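Periplasmic binding protein/LacI transcriptional regulator (Burkholderia multivorans, PDB 4YLE) probably binds a sugar or related small solute in the periplasm and delivers it to an ABC transporter for uptake. Local coordinates at residues F285-D288 against T289-A293. Residues are numbered along the deposited sequence; the frame is centred on the assembly and turned at random.
Sequences FGID and TALKA
Thr289 and Phe285, one turn apart in helix 279-295, show how a hydroxyl side chain can double a main-chain helix bond. The carbonyl O of Phe285 takes the usual i to i+4 bond from Thr289 N at 2.9 Å, and also accepts from Thr289 OG1, 2.8 Å from Phe285 O. The two donors arrive from opposite faces of the carbonyl plane, and one oxygen serves both. The threonine torsion makes this possible: with chi1 at -66°, OG1 sits beside its own backbone N and faces back toward the preceding turn, within range of the carbonyl that the N-H already uses, its hydroxyl donating within the helix. The same backbone ladder continues from Ala290 N to Gly286 O, Leu291 N to Ile287 O and Lys292 N to Asp288 O, the last at 2.8 Å.

Apolar packing follows the same spacing. Ile287 and Leu291 run alongside one another off the same side of the helix, with CG2 of Ile287 3.7 Å from CD1 of Leu291. Among the charged groups, Asp288 OD2 and Lys292 NZ remain 5.6 Å apart, too far for a salt bridge, while Asp288 OD1 is hydrogen-bonded to Tyr57 OH of helix 45-60.

As part of an alpha/beta periplasmic-binding-protein lobe, the helix covers its sheet: Ile287 and Ala290 rest on strand 95-98, Thr289 and Ala290 on strand 119-123, and Phe285 and Thr289 on strand 141-144.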
# COMPACT_ATOMS: atom_id res chain seq x y z
N PHE A 285 10.67 5.44 9.09
CA PHE A 285 11.90 4.69 8.84
C PHE A 285 12.44 5.16 7.49
O PHE A 285 13.63 5.20 7.26
CB PHE A 285 11.66 3.18 8.83
CG PHE A 285 11.59 2.53 10.19
CD1 PHE A 285 11.20 3.22 11.32
CD2 PHE A 285 11.88 1.18 10.31
CE1 PHE A 285 11.11 2.58 12.55
CE2 PHE A 285 11.81 0.55 11.51
CZ PHE A 285 11.43 1.25 12.63
N GLY A 286 11.54 5.50 6.57
CA GLY A 286 11.99 6.06 5.30
C GLY A 286 12.75 7.37 5.51
O GLY A 286 13.83 7.58 4.95
N ILE A 287 12.14 8.27 6.28
CA ILE A 287 12.76 9.55 6.62
C ILE A 287 14.11 9.31 7.32
O ILE A 287 15.12 9.90 6.95
CB ILE A 287 11.83 10.41 7.51
CG1 ILE A 287 10.61 10.85 6.71
CG2 ILE A 287 12.58 11.64 8.04
CD1 ILE A 287 9.44 11.36 7.54
N ASP A 288 14.14 8.41 8.31
CA ASP A 288 15.39 8.14 9.04
C ASP A 288 16.48 7.63 8.11
O ASP A 288 17.65 8.03 8.23
CB ASP A 288 15.17 7.12 10.16
CG ASP A 288 14.71 7.75 11.46
OD1 ASP A 288 14.79 9.00 11.60
OD2 ASP A 288 14.30 6.98 12.36
N THR A 289 16.10 6.74 7.20
CA THR A 289 17.03 6.20 6.22
C THR A 289 17.69 7.34 5.42
O THR A 289 18.92 7.37 5.24
CB THR A 289 16.31 5.22 5.25
OG1 THR A 289 15.87 4.08 6.00
CG2 THR A 289 17.28 4.76 4.17
N ALA A 290 16.87 8.30 4.99
CA ALA A 290 17.36 9.43 4.22
C ALA A 290 18.26 10.33 5.07
O ALA A 290 19.34 10.73 4.64
CB ALA A 290 16.18 10.21 3.67
N LEU A 291 17.83 10.62 6.29
CA LEU A 291 18.61 11.49 7.15
C LEU A 291 19.95 10.85 7.54
O LEU A 291 20.95 11.54 7.68
CB LEU A 291 17.80 11.85 8.42
CG LEU A 291 16.51 12.68 8.22
CD1 LEU A 291 15.75 12.83 9.52
CD2 LEU A 291 16.78 14.06 7.64
N LYS A 292 19.97 9.54 7.73
CA LYS A 292 21.20 8.85 8.07
C LYS A 292 22.19 8.95 6.90
O LYS A 292 23.39 9.22 7.09
CB LYS A 292 20.89 7.40 8.44
CG LYS A 292 20.26 7.32 9.83
CD LYS A 292 20.07 5.91 10.31
CE LYS A 292 19.57 5.90 11.75
NZ LYS A 292 19.36 4.52 12.25
N ALA A 293 21.68 8.78 5.69
CA ALA A 293 22.51 8.91 4.50
C ALA A 293 23.06 10.32 4.44
O ALA A 293 24.26 10.51 4.22
CB ALA A 293 21.70 8.58 3.25